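Long-range contacts in alkaline serine protease (Pseudoalteromonas sp., PDB 1V6C), which probably hydrolyses peptide bonds in proteins as a subtilisin-like serine endopeptidase active in alkaline conditions: residues A[138-143]-A[169-174]; A[152-157]-A[173-178]; A[163-168]-A[191-196]. One frame throughout, in Å; residues are numbered along the deposited sequence.

Contact 1 (A[138-143]-A[169-174]). With CA (calcium ion), chain E.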
ATOM      1  N   THR A 138     -11.568 -23.434  16.778  1.00 11.41           N
ATOM      2  CA  THR A 138     -10.928 -22.815  17.931  1.00 12.17           C
ATOM      3  C   THR A 138     -10.556 -21.373  17.616  1.00 11.86           C
ATOM      4  O   THR A 138     -10.782 -20.471  18.424  1.00 12.70           O
ATOM      5  CB  THR A 138      -9.653 -23.582  18.337  1.00 12.71           C
ATOM      6  OG1 THR A 138      -9.997 -24.933  18.671  1.00 19.14           O
ATOM      7  CG2 THR A 138      -8.999 -22.930  19.546  1.00 13.94           C
ATOM      8  N   GLU A 139      -9.988 -21.161  16.435  1.00 11.32           N
ATOM      9  CA  GLU A 139      -9.584 -19.825  16.015  1.00 12.13           C
ATOM     10  C   GLU A 139     -10.805 -18.941  15.761  1.00 12.84           C
ATOM     11  O   GLU A 139     -10.845 -17.791  16.197  1.00 12.15           O
ATOM     12  CB  GLU A 139      -8.716 -19.923  14.762  1.00 13.67           C
ATOM     13  CG  GLU A 139      -8.097 -18.615  14.311  1.00 14.48           C
ATOM     14  CD  GLU A 139      -7.000 -18.838  13.287  1.00 15.29           C
ATOM     15  OE1 GLU A 139      -5.809 -18.690  13.639  1.00 14.82           O
ATOM     16  OE2 GLU A 139      -7.333 -19.181  12.136  1.00 14.00           O
ATOM     17  N   ARG A 140     -11.799 -19.478  15.056  1.00 12.60           N
ATOM     18  CA  ARG A 140     -13.018 -18.720  14.770  1.00 13.61           C
ATOM     19  C   ARG A 140     -13.661 -18.251  16.077  1.00 13.30           C
ATOM     20  O   ARG A 140     -14.084 -17.101  16.196  1.00 14.31           O
ATOM     21  CB  ARG A 140     -14.024 -19.586  13.996  1.00 13.80           C
ATOM     22  CG  ARG A 140     -15.289 -18.844  13.551  1.00 17.45           C
ATOM     23  CD  ARG A 140     -16.338 -19.793  12.959  1.00 21.89           C
ATOM     24  NE  ARG A 140     -15.871 -20.515  11.774  1.00 27.15           N
ATOM     25  CZ  ARG A 140     -15.819 -20.008  10.542  1.00 28.46           C
ATOM     26  NH1 ARG A 140     -16.206 -18.762  10.312  1.00 29.87           N
ATOM     27  NH2 ARG A 140     -15.384 -20.755   9.533  1.00 28.96           N
ATOM     28  N   ASN A 141     -13.733 -19.152  17.054  1.00 14.19           N
ATOM     29  CA  ASN A 141     -14.330 -18.847  18.352  1.00 12.90           C
ATOM     30  C   ASN A 141     -13.508 -17.833  19.152  1.00 13.78           C
ATOM     31  O   ASN A 141     -14.062 -16.917  19.761  1.00 13.47           O
ATOM     32  CB  ASN A 141     -14.488 -20.130  19.176  1.00 14.89           C
ATOM     33  CG  ASN A 141     -15.616 -21.019  18.673  1.00 14.08           C
ATOM     34  OD1 ASN A 141     -15.710 -22.188  19.050  1.00 18.39           O
ATOM     35  ND2 ASN A 141     -16.484 -20.465  17.834  1.00 13.56           N
ATOM     36  N   ALA A 142     -12.191 -18.004  19.152  1.00 13.64           N
ATOM     37  CA  ALA A 142     -11.311 -17.099  19.887  1.00 14.08           C
ATOM     38  C   ALA A 142     -11.413 -15.669  19.366  1.00 14.19           C
ATOM     39  O   ALA A 142     -11.472 -14.720  20.149  1.00 15.24           O
ATOM     40  CB  ALA A 142      -9.868 -17.585  19.804  1.00 15.76           C
ATOM     41  N   LEU A 143     -11.427 -15.511  18.046  1.00 13.21           N
ATOM     42  CA  LEU A 143     -11.527 -14.178  17.460  1.00 12.90           C
ATOM     43  C   LEU A 143     -12.924 -13.594  17.631  1.00 14.10           C
ATOM     44  O   LEU A 143     -13.080 -12.384  17.770  1.00 12.89           O
ATOM     45  CB  LEU A 143     -11.134 -14.206  15.979  1.00 10.87           C
ATOM     46  CG  LEU A 143      -9.628 -14.041  15.714  1.00 10.88           C
ATOM     47  CD1 LEU A 143      -8.847 -15.126  16.455  1.00 12.08           C
ATOM     48  CD2 LEU A 143      -9.348 -14.098  14.217  1.00 10.92           C
ATOM     49  N   ALA A 169      -8.986 -12.902   7.758  1.00  9.39           N
ATOM     50  CA  ALA A 169      -9.921 -12.016   7.064  1.00  8.48           C
ATOM     51  C   ALA A 169     -11.303 -12.617   6.805  1.00  9.90           C
ATOM     52  O   ALA A 169     -12.316 -11.926   6.920  1.00  8.89           O
ATOM     53  CB  ALA A 169      -9.316 -11.549   5.745  1.00  8.76           C
ATOM     54  N   SER A 170     -11.349 -13.901   6.470  1.00 10.77           N
ATOM     55  CA  SER A 170     -12.622 -14.536   6.146  1.00  9.16           C
ATOM     56  C   SER A 170     -13.503 -15.024   7.288  1.00 10.63           C
ATOM     57  O   SER A 170     -14.537 -15.653   7.042  1.00 11.51           O
ATOM     58  CB  SER A 170     -12.382 -15.658   5.140  1.00  7.78           C
ATOM     59  OG  SER A 170     -11.801 -15.113   3.965  1.00 10.19           O
ATOM     60  N   TYR A 171     -13.106 -14.750   8.529  1.00 10.68           N
ATOM     61  CA  TYR A 171     -13.940 -15.113   9.676  1.00 10.71           C
ATOM     62  C   TYR A 171     -14.941 -13.959   9.802  1.00 11.17           C
ATOM     63  O   TYR A 171     -14.624 -12.825   9.439  1.00  9.89           O
ATOM     64  CB  TYR A 171     -13.110 -15.207  10.961  1.00  9.63           C
ATOM     65  CG  TYR A 171     -12.220 -16.425  11.053  1.00 10.43           C
ATOM     66  CD1 TYR A 171     -10.866 -16.299  11.352  1.00  7.97           C
ATOM     67  CD2 TYR A 171     -12.736 -17.705  10.865  1.00  8.03           C
ATOM     68  CE1 TYR A 171     -10.046 -17.416  11.462  1.00 10.56           C
ATOM     69  CE2 TYR A 171     -11.926 -18.828  10.973  1.00 10.63           C
ATOM     70  CZ  TYR A 171     -10.582 -18.678  11.271  1.00 12.71           C
ATOM     71  OH  TYR A 171      -9.776 -19.786  11.375  1.00 13.53           O
ATOM     72  N   ASP A 172     -16.138 -14.228  10.314  1.00 12.07           N
ATOM     73  CA  ASP A 172     -17.139 -13.170  10.443  1.00 14.01           C
ATOM     74  C   ASP A 172     -16.785 -12.075  11.449  1.00 13.79           C
ATOM     75  O   ASP A 172     -17.314 -10.965  11.377  1.00 13.28           O
ATOM     76  CB  ASP A 172     -18.499 -13.767  10.812  1.00 17.79           C
ATOM     77  CG  ASP A 172     -19.122 -14.542   9.666  1.00 20.48           C
ATOM     78  OD1 ASP A 172     -19.236 -13.972   8.561  1.00 22.30           O
ATOM     79  OD2 ASP A 172     -19.500 -15.711   9.871  1.00 25.54           O
ATOM     80  N   SER A 173     -15.890 -12.385  12.379  1.00 13.21           N
ATOM     81  CA  SER A 173     -15.484 -11.427  13.404  1.00 12.64           C
ATOM     82  C   SER A 173     -14.405 -10.462  12.921  1.00 12.49           C
ATOM     83  O   SER A 173     -13.984  -9.576  13.666  1.00 11.23           O
ATOM     84  CB  SER A 173     -14.962 -12.183  14.626  1.00 13.10           C
ATOM     85  OG  SER A 173     -13.884 -13.032  14.265  1.00 11.87           O
ATOM     86  N   VAL A 174     -13.976 -10.627  11.676  1.00 11.26           N
ATOM     87  CA  VAL A 174     -12.906  -9.806  11.109  1.00 11.13           C
ATOM     88  C   VAL A 174     -13.300  -9.099   9.818  1.00 11.68           C
ATOM     89  O   VAL A 174     -14.003  -9.667   8.986  1.00 10.93           O
ATOM     90  CB  VAL A 174     -11.671 -10.683  10.800  1.00 10.83           C
ATOM     91  CG1 VAL A 174     -10.535  -9.827  10.262  1.00 11.32           C
ATOM     92  CG2 VAL A 174     -11.247 -11.448  12.043  1.00 11.13           C
TER
HETATM   93 CA    CA E 505     -14.526 -11.386   7.655  1.00 22.31          CA
HETATM   94  O   HOH W   1     -14.783 -15.471  14.041  1.00 14.24           O
HETATM   95  O   HOH W   2     -17.044 -16.683  11.365  1.00 25.75           O
HETATM   96  O   HOH W   3     -15.394  -9.597   6.378  1.00 13.27           O

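Contact 2 (A[152-157]-A[173-178]). With CA (calcium ion), chain E.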
ATOM      1  N   LEU A 152     -11.881  -4.473  17.697  1.00 13.84           N
ATOM      2  CA  LEU A 152     -12.088  -4.445  16.251  1.00 13.57           C
ATOM      3  C   LEU A 152     -10.944  -5.171  15.544  1.00 13.62           C
ATOM      4  O   LEU A 152      -9.778  -4.811  15.701  1.00 12.91           O
ATOM      5  CB  LEU A 152     -12.169  -2.998  15.757  1.00 13.64           C
ATOM      6  CG  LEU A 152     -12.495  -2.780  14.278  1.00 12.54           C
ATOM      7  CD1 LEU A 152     -13.892  -3.306  13.967  1.00 14.42           C
ATOM      8  CD2 LEU A 152     -12.405  -1.299  13.956  1.00 12.30           C
ATOM      9  N   LEU A 153     -11.291  -6.195  14.767  1.00 12.34           N
ATOM     10  CA  LEU A 153     -10.303  -6.993  14.045  1.00 12.62           C
ATOM     11  C   LEU A 153     -10.377  -6.696  12.552  1.00 11.72           C
ATOM     12  O   LEU A 153     -11.457  -6.713  11.961  1.00 13.71           O
ATOM     13  CB  LEU A 153     -10.566  -8.481  14.289  1.00 10.50           C
ATOM     14  CG  LEU A 153     -10.731  -8.878  15.759  1.00 11.60           C
ATOM     15  CD1 LEU A 153     -11.113 -10.350  15.851  1.00 10.97           C
ATOM     16  CD2 LEU A 153      -9.430  -8.600  16.518  1.00 10.63           C
ATOM     17  N   ILE A 154      -9.224  -6.438  11.945  1.00 11.30           N
ATOM     18  CA  ILE A 154      -9.165  -6.111  10.526  1.00 11.03           C
ATOM     19  C   ILE A 154      -8.006  -6.861   9.865  1.00 11.05           C
ATOM     20  O   ILE A 154      -6.896  -6.889  10.394  1.00 10.16           O
ATOM     21  CB  ILE A 154      -8.988  -4.584  10.343  1.00 11.23           C
ATOM     22  CG1 ILE A 154     -10.183  -3.855  10.972  1.00 12.07           C
ATOM     23  CG2 ILE A 154      -8.862  -4.233   8.873  1.00 10.61           C
ATOM     24  CD1 ILE A 154     -10.026  -2.344  11.045  1.00 12.49           C
ATOM     25  N   ALA A 155      -8.269  -7.469   8.713  1.00 11.26           N
ATOM     26  CA  ALA A 155      -7.240  -8.232   8.012  1.00  9.98           C
ATOM     27  C   ALA A 155      -7.332  -8.132   6.494  1.00 11.06           C
ATOM     28  O   ALA A 155      -8.367  -7.750   5.941  1.00  9.86           O
ATOM     29  CB  ALA A 155      -7.303  -9.695   8.445  1.00 10.20           C
ATOM     30  N   ALA A 156      -6.237  -8.492   5.828  1.00 10.03           N
ATOM     31  CA  ALA A 156      -6.137  -8.440   4.369  1.00 11.18           C
ATOM     32  C   ALA A 156      -6.789  -9.643   3.687  1.00 11.42           C
ATOM     33  O   ALA A 156      -6.637 -10.775   4.138  1.00 10.37           O
ATOM     34  CB  ALA A 156      -4.672  -8.348   3.964  1.00 11.99           C
ATOM     35  N   ALA A 157      -7.486  -9.388   2.579  1.00  9.70           N
ATOM     36  CA  ALA A 157      -8.171 -10.444   1.839  1.00 10.24           C
ATOM     37  C   ALA A 157      -7.232 -11.396   1.096  1.00  9.13           C
ATOM     38  O   ALA A 157      -7.607 -12.528   0.802  1.00 11.13           O
ATOM     39  CB  ALA A 157      -9.162  -9.828   0.855  1.00  9.96           C
ATOM     40  N   SER A 173     -15.890 -12.385  12.379  1.00 13.21           N
ATOM     41  CA  SER A 173     -15.484 -11.427  13.404  1.00 12.64           C
ATOM     42  C   SER A 173     -14.405 -10.462  12.921  1.00 12.49           C
ATOM     43  O   SER A 173     -13.984  -9.576  13.666  1.00 11.23           O
ATOM     44  CB  SER A 173     -14.962 -12.183  14.626  1.00 13.10           C
ATOM     45  OG  SER A 173     -13.884 -13.032  14.265  1.00 11.87           O
ATOM     46  N   VAL A 174     -13.976 -10.627  11.676  1.00 11.26           N
ATOM     47  CA  VAL A 174     -12.906  -9.806  11.109  1.00 11.13           C
ATOM     48  C   VAL A 174     -13.300  -9.099   9.818  1.00 11.68           C
ATOM     49  O   VAL A 174     -14.003  -9.667   8.986  1.00 10.93           O
ATOM     50  CB  VAL A 174     -11.671 -10.683  10.800  1.00 10.83           C
ATOM     51  CG1 VAL A 174     -10.535  -9.827  10.262  1.00 11.32           C
ATOM     52  CG2 VAL A 174     -11.247 -11.448  12.043  1.00 11.13           C
ATOM     53  N   MET A 175     -12.842  -7.861   9.643  1.00 10.62           N
ATOM     54  CA  MET A 175     -13.136  -7.128   8.414  1.00 10.75           C
ATOM     55  C   MET A 175     -12.154  -7.568   7.321  1.00 11.53           C
ATOM     56  O   MET A 175     -10.941  -7.440   7.483  1.00 11.93           O
ATOM     57  CB  MET A 175     -12.985  -5.617   8.624  1.00 11.94           C
ATOM     58  CG  MET A 175     -13.980  -4.991   9.578  1.00 11.91           C
ATOM     59  SD  MET A 175     -13.839  -3.183   9.542  1.00 14.64           S
ATOM     60  CE  MET A 175     -14.964  -2.788   8.236  1.00 12.17           C
ATOM     61  N   SER A 176     -12.678  -8.087   6.215  1.00 10.31           N
ATOM     62  CA  SER A 176     -11.833  -8.515   5.103  1.00 10.51           C
ATOM     63  C   SER A 176     -11.627  -7.304   4.196  1.00 10.97           C
ATOM     64  O   SER A 176     -12.588  -6.774   3.636  1.00 10.69           O
ATOM     65  CB  SER A 176     -12.515  -9.642   4.325  1.00  9.10           C
ATOM     66  OG  SER A 176     -11.717 -10.053   3.230  1.00  8.97           O
ATOM     67  N   VAL A 177     -10.375  -6.877   4.048  1.00 10.41           N
ATOM     68  CA  VAL A 177     -10.043  -5.701   3.242  1.00  9.29           C
ATOM     69  C   VAL A 177      -9.494  -5.985   1.844  1.00  9.53           C
ATOM     70  O   VAL A 177      -8.531  -6.739   1.686  1.00  8.52           O
ATOM     71  CB  VAL A 177      -9.024  -4.811   3.996  1.00 10.16           C
ATOM     72  CG1 VAL A 177      -8.696  -3.566   3.178  1.00 10.05           C
ATOM     73  CG2 VAL A 177      -9.588  -4.427   5.353  1.00  9.25           C
ATOM     74  N   ALA A 178     -10.107  -5.361   0.841  1.00  8.48           N
ATOM     75  CA  ALA A 178      -9.693  -5.515  -0.552  1.00  9.77           C
ATOM     76  C   ALA A 178      -8.848  -4.321  -0.984  1.00 10.14           C
ATOM     77  O   ALA A 178      -8.854  -3.280  -0.326  1.00 11.93           O
ATOM     78  CB  ALA A 178     -10.920  -5.635  -1.457  1.00  7.02           C
TER
HETATM   79 CA    CA E 505     -14.526 -11.386   7.655  1.00 22.31          CA
HETATM   80  O   HOH W   4     -13.816  -6.740  13.524  1.00 13.50           O
HETATM   81  O   HOH W   3     -15.394  -9.597   6.378  1.00 13.27           O

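Contact 3 (A[163-168]-A[191-196]). With CA (calcium ion), chain E; SO4 (sulfate ion), chain F.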
ATOM      1  N   SER A 163     -10.868 -16.516  -5.848  1.00  9.66           N
ATOM      2  CA  SER A 163     -11.949 -16.382  -4.876  1.00 10.05           C
ATOM      3  C   SER A 163     -11.703 -17.123  -3.568  1.00 10.05           C
ATOM      4  O   SER A 163     -12.626 -17.288  -2.766  1.00  8.92           O
ATOM      5  CB  SER A 163     -13.268 -16.881  -5.480  1.00 11.80           C
ATOM      6  OG  SER A 163     -13.316 -18.299  -5.494  1.00 11.43           O
ATOM      7  N   SER A 164     -10.469 -17.558  -3.336  1.00  9.49           N
ATOM      8  CA  SER A 164     -10.178 -18.294  -2.113  1.00 10.11           C
ATOM      9  C   SER A 164     -10.297 -17.434  -0.866  1.00 10.07           C
ATOM     10  O   SER A 164     -10.093 -16.212  -0.900  1.00  9.80           O
ATOM     11  CB  SER A 164      -8.779 -18.917  -2.173  1.00 12.28           C
ATOM     12  OG  SER A 164      -7.776 -17.916  -2.185  1.00 13.13           O
ATOM     13  N   TYR A 165     -10.642 -18.083   0.239  1.00  9.03           N
ATOM     14  CA  TYR A 165     -10.769 -17.400   1.514  1.00  9.64           C
ATOM     15  C   TYR A 165      -9.427 -17.365   2.224  1.00 10.65           C
ATOM     16  O   TYR A 165      -8.766 -18.394   2.371  1.00 12.19           O
ATOM     17  CB  TYR A 165     -11.763 -18.123   2.423  1.00  9.30           C
ATOM     18  CG  TYR A 165     -13.199 -18.043   1.977  1.00  9.06           C
ATOM     19  CD1 TYR A 165     -13.889 -16.833   1.992  1.00  9.96           C
ATOM     20  CD2 TYR A 165     -13.880 -19.188   1.568  1.00 10.23           C
ATOM     21  CE1 TYR A 165     -15.226 -16.762   1.617  1.00  9.57           C
ATOM     22  CE2 TYR A 165     -15.211 -19.129   1.189  1.00  8.55           C
ATOM     23  CZ  TYR A 165     -15.881 -17.916   1.217  1.00 10.83           C
ATOM     24  OH  TYR A 165     -17.212 -17.860   0.870  1.00 12.53           O
ATOM     25  N   SER A 166      -9.021 -16.176   2.650  1.00 10.27           N
ATOM     26  CA  SER A 166      -7.789 -16.035   3.405  1.00 10.86           C
ATOM     27  C   SER A 166      -8.243 -15.768   4.834  1.00  9.97           C
ATOM     28  O   SER A 166      -9.184 -15.007   5.056  1.00 10.05           O
ATOM     29  CB  SER A 166      -6.959 -14.859   2.887  1.00 13.12           C
ATOM     30  OG  SER A 166      -5.757 -14.728   3.629  1.00 18.57           O
ATOM     31  N   TYR A 167      -7.597 -16.415   5.798  1.00  9.03           N
ATOM     32  CA  TYR A 167      -7.941 -16.235   7.203  1.00 10.37           C
ATOM     33  C   TYR A 167      -6.770 -15.541   7.885  1.00 10.50           C
ATOM     34  O   TYR A 167      -5.617 -15.762   7.516  1.00 10.98           O
ATOM     35  CB  TYR A 167      -8.235 -17.600   7.834  1.00  9.78           C
ATOM     36  CG  TYR A 167      -9.445 -18.257   7.199  1.00  9.08           C
ATOM     37  CD1 TYR A 167     -10.732 -18.000   7.673  1.00 10.85           C
ATOM     38  CD2 TYR A 167      -9.310 -19.064   6.069  1.00 10.57           C
ATOM     39  CE1 TYR A 167     -11.863 -18.527   7.028  1.00  9.07           C
ATOM     40  CE2 TYR A 167     -10.437 -19.597   5.418  1.00 10.69           C
ATOM     41  CZ  TYR A 167     -11.706 -19.319   5.904  1.00 12.32           C
ATOM     42  OH  TYR A 167     -12.822 -19.814   5.249  1.00 12.14           O
ATOM     43  N   PRO A 168      -7.037 -14.746   8.932  1.00 10.55           N
ATOM     44  CA  PRO A 168      -8.315 -14.417   9.578  1.00 10.27           C
ATOM     45  C   PRO A 168      -9.348 -13.527   8.873  1.00  9.90           C
ATOM     46  O   PRO A 168     -10.478 -13.411   9.349  1.00 10.63           O
ATOM     47  CB  PRO A 168      -7.861 -13.809  10.899  1.00 10.35           C
ATOM     48  CG  PRO A 168      -6.658 -13.024  10.472  1.00 11.07           C
ATOM     49  CD  PRO A 168      -5.930 -14.003   9.568  1.00 11.77           C
ATOM     50  N   GLN A 191      -8.017 -10.817  -3.875  1.00  9.78           N
ATOM     51  CA  GLN A 191      -8.967 -11.924  -3.805  1.00  9.69           C
ATOM     52  C   GLN A 191     -10.392 -11.413  -3.608  1.00 11.24           C
ATOM     53  O   GLN A 191     -10.635 -10.484  -2.836  1.00  9.94           O
ATOM     54  CB  GLN A 191      -8.564 -12.894  -2.684  1.00  9.16           C
ATOM     55  CG  GLN A 191      -7.387 -13.789  -3.069  1.00  9.91           C
ATOM     56  CD  GLN A 191      -6.753 -14.502  -1.887  1.00 11.05           C
ATOM     57  OE1 GLN A 191      -7.418 -15.227  -1.141  1.00 14.00           O
ATOM     58  NE2 GLN A 191      -5.453 -14.307  -1.719  1.00  6.65           N
ATOM     59  N   TYR A 192     -11.328 -12.014  -4.336  1.00 10.30           N
ATOM     60  CA  TYR A 192     -12.728 -11.621  -4.262  1.00 12.11           C
ATOM     61  C   TYR A 192     -13.564 -12.725  -3.619  1.00 11.80           C
ATOM     62  O   TYR A 192     -13.601 -13.854  -4.107  1.00 11.77           O
ATOM     63  CB  TYR A 192     -13.256 -11.304  -5.666  1.00 12.95           C
ATOM     64  CG  TYR A 192     -13.056 -12.417  -6.673  1.00 15.01           C
ATOM     65  CD1 TYR A 192     -11.809 -12.643  -7.257  1.00 15.37           C
ATOM     66  CD2 TYR A 192     -14.110 -13.257  -7.028  1.00 16.09           C
ATOM     67  CE1 TYR A 192     -11.617 -13.682  -8.171  1.00 18.43           C
ATOM     68  CE2 TYR A 192     -13.930 -14.296  -7.936  1.00 19.02           C
ATOM     69  CZ  TYR A 192     -12.683 -14.503  -8.503  1.00 18.74           C
ATOM     70  OH  TYR A 192     -12.507 -15.532  -9.398  1.00 25.11           O
ATOM     71  N   THR A 193     -14.221 -12.394  -2.513  1.00 10.95           N
ATOM     72  CA  THR A 193     -15.046 -13.361  -1.797  1.00 11.20           C
ATOM     73  C   THR A 193     -16.282 -12.679  -1.235  1.00 12.58           C
ATOM     74  O   THR A 193     -16.397 -11.452  -1.269  1.00 11.01           O
ATOM     75  CB  THR A 193     -14.291 -13.972  -0.600  1.00 10.79           C
ATOM     76  OG1 THR A 193     -14.204 -12.995   0.449  1.00 10.57           O
ATOM     77  CG2 THR A 193     -12.885 -14.391  -1.005  1.00  9.80           C
ATOM     78  N   ASP A 194     -17.204 -13.474  -0.700  1.00 11.32           N
ATOM     79  CA  ASP A 194     -18.398 -12.894  -0.121  1.00 13.54           C
ATOM     80  C   ASP A 194     -18.100 -12.359   1.276  1.00 13.61           C
ATOM     81  O   ASP A 194     -18.989 -11.861   1.960  1.00 14.29           O
ATOM     82  CB  ASP A 194     -19.562 -13.903  -0.100  1.00 14.60           C
ATOM     83  CG  ASP A 194     -19.221 -15.204   0.601  1.00 16.52           C
ATOM     84  OD1 ASP A 194     -18.108 -15.339   1.152  1.00 14.12           O
ATOM     85  OD2 ASP A 194     -20.093 -16.099   0.598  1.00 17.90           O
ATOM     86  N   GLN A 195     -16.836 -12.462   1.687  1.00 13.39           N
ATOM     87  CA  GLN A 195     -16.404 -11.942   2.981  1.00 12.74           C
ATOM     88  C   GLN A 195     -15.817 -10.540   2.785  1.00 12.51           C
ATOM     89  O   GLN A 195     -15.863  -9.722   3.701  1.00 11.85           O
ATOM     90  CB  GLN A 195     -15.346 -12.849   3.620  1.00 13.31           C
ATOM     91  CG  GLN A 195     -15.890 -14.050   4.394  1.00 13.43           C
ATOM     92  CD  GLN A 195     -16.566 -13.667   5.709  1.00 15.09           C
ATOM     93  OE1 GLN A 195     -16.100 -12.784   6.428  1.00 12.37           O
ATOM     94  NE2 GLN A 195     -17.656 -14.354   6.037  1.00 13.50           N
ATOM     95  N   VAL A 196     -15.262 -10.266   1.602  1.00 12.47           N
ATOM     96  CA  VAL A 196     -14.691  -8.939   1.332  1.00 11.95           C
ATOM     97  C   VAL A 196     -15.717  -7.917   1.812  1.00 13.33           C
ATOM     98  O   VAL A 196     -16.874  -7.911   1.376  1.00 11.65           O
ATOM     99  CB  VAL A 196     -14.382  -8.739  -0.170  1.00 12.30           C
ATOM    100  CG1 VAL A 196     -13.952  -7.298  -0.429  1.00 12.09           C
ATOM    101  CG2 VAL A 196     -13.260  -9.680  -0.591  1.00 11.71           C
TER
HETATM  102 CA    CA E 505     -14.526 -11.386   7.655  1.00 22.31          CA
HETATM  103  S   SO4 F 510     -11.305 -19.675  -7.990  1.00 24.76           S
HETATM  104  O1  SO4 F 510     -12.301 -20.728  -8.252  1.00 24.72           O
HETATM  105  O2  SO4 F 510     -10.098 -19.938  -8.790  1.00 28.70           O
HETATM  106  O3  SO4 F 510     -11.869 -18.367  -8.380  1.00 30.07           O
HETATM  107  O4  SO4 F 510     -10.970 -19.650  -6.556  1.00 26.06           O
HETATM  108  O   HOH W   3     -15.394  -9.597   6.378  1.00 13.27           O

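Contact 1 (A[138-143]-A[169-174])
R140 and Y171 sit opposite each other where helix 137-148 passes the loop, their CA atoms 6.3 Å apart, and L143 and S173 pair at the same spacing one helical turn on, where Y171 to V174 fold into a type I beta turn. With CG opposite the carbonyl carbon about CA-CB (chi1 -74°), the Y171 ring reaches out along the helix. R140 CA lies over one face of the ring, 4.1 Å from its centroid and 18° off the normal, a CH-pi contact. The R140 chain bends at chi3 and brings CZ round to the ring edge. Guanidinium and ring planes stand 87° apart, so Y171 CD2 points at the flat side of the guanidinium, 3.7 Å from R140 NH1. E139, extended, accepts a hydrogen bond from Y171 OH on the anti lone pair of OE2, at 2.6 Å. The same hydroxyl is also hydrogen-bonded to the backbone N of T136, and two bonds should hold the phenol against turning. L143, its side chain at about a right angle to that of Y171, touches ring atom CD1 with CD2 at 3.9 Å and also meets V174 CG2, while L143 CB rests on S173 OG at 3.4 Å. Water finishes the polar side: one molecule joins R140 O to S173 OG, and another links R140 NH1 with D172 N and OD2, bridging opposite charges 4.5 Å apart (R140 NH1 to D172 OD2), beyond a salt bridge. The loop's carbonyls A169 O, Y171 O and V174 O bind a calcium ion with Q195 OE1, probably equivalent to the weaker calcium site of subtilisins. E139 and L143 pack on helix 110-119 through L110, V111 and I114, and L143 and V174 both lean on L153 of strand 152-156.

Contact 2 (A[152-157]-A[173-178])
L153 O is gripped twice from the neighbouring strand: M175 N donates to it at 2.9 Å, tilted 29° from the carbonyl plane, and V174 CA brings a C-H to the same oxygen at 3.5 Å. The parallel ladder runs on through A155, whose N gives a nearly linear bond (175°) to M175 O and whose O receives V177 N, and ends with A157 N on V177 O at 3.0 Å. Side chains alternate between the faces. On one, I154 CG2 meets V177 CG2 at 3.6 Å, while I154 CG1 lies alongside the M175 side chain, 4.0 Å from SD. On the other, V174 spreads its branches, CG1 against A155 CB at 3.7 Å and CG2 against L153 CB. Replacing I154 with an alanine would probably open a gap beside V177 CG2 and take from the M175 thioether one of its neighbours. I154 and A156 also bond to strand 125-128, V174 O reaches the calcium ion, and A156 touches the bound phenylmethanesulfonic acid, consistent with a place in the substrate pocket as in subtilisins. Backbone bonds thus fix the register of the strand pair, while its apolar faces keep it buried.

Contact 3 (A[163-168]-A[191-196])
Y165 reaches across to T193, D194 and Q195, where two loops of the subtilisin-like domain meet and an ST turn shapes the second. CB points away from that loop, but chi1 of -69° sets CG beside the backbone N, and the ring swings back toward the second loop. Ring atom CD1 then passes T193 CB at 3.9 Å, and CE1 approaches the same carbon and also Q195 CG, 3.9 Å off. At the tip, OH donates to D194 OD1 over 2.7 Å, on the syn side of the carboxylate but 34° out of its plane; the oxygen itself lies at the ring edge. T193 is held from within: OG1 accepts the backbone N-H of both Q195 and V196, which turns the chain and fixes the hydroxyl. Its methyl packs on two carbonyls of the first loop, with T193 CG2 3.3 Å from S164 O. At the outer end S163 CB lies over a face of the Y192 ring, 4.0 Å from the centroid and 27° off its normal, a CH-pi contact. S163 also holds a sulfate ion, probably from the crystallisation liquor, with its N bonded to O3 and O4 and its OG to O4. Y192 OH closes on the same ion, 3.1 Å from O3. At the inner end the Q195 amide divides its work: NE2 bonds D172 OD1, and OE1 binds the calcium ion at 2.4 Å.

Overall arrangement
Contact 2 is the core of the three, two neighbouring parallel strands, both buried, of the mainly parallel central sheet, joined by backbone bonds and apolar side chains. Contact 1 is mostly buried too but lies farther from the centre of the chain, and sets a helix against a loop through one tyrosine, a carboxylate and waters. Contact 3, partly exposed, joins two loops with a tyrosine-aspartate bond and a sulfate at its outer end. Contacts 1 and 2 share S173 and V174, the loop running straight into the strand. All three converge on one calcium ion: contact 1 offers three backbone carbonyls, one of them, V174 O, shared with contact 2, and contact 3 a side-chain amide oxygen.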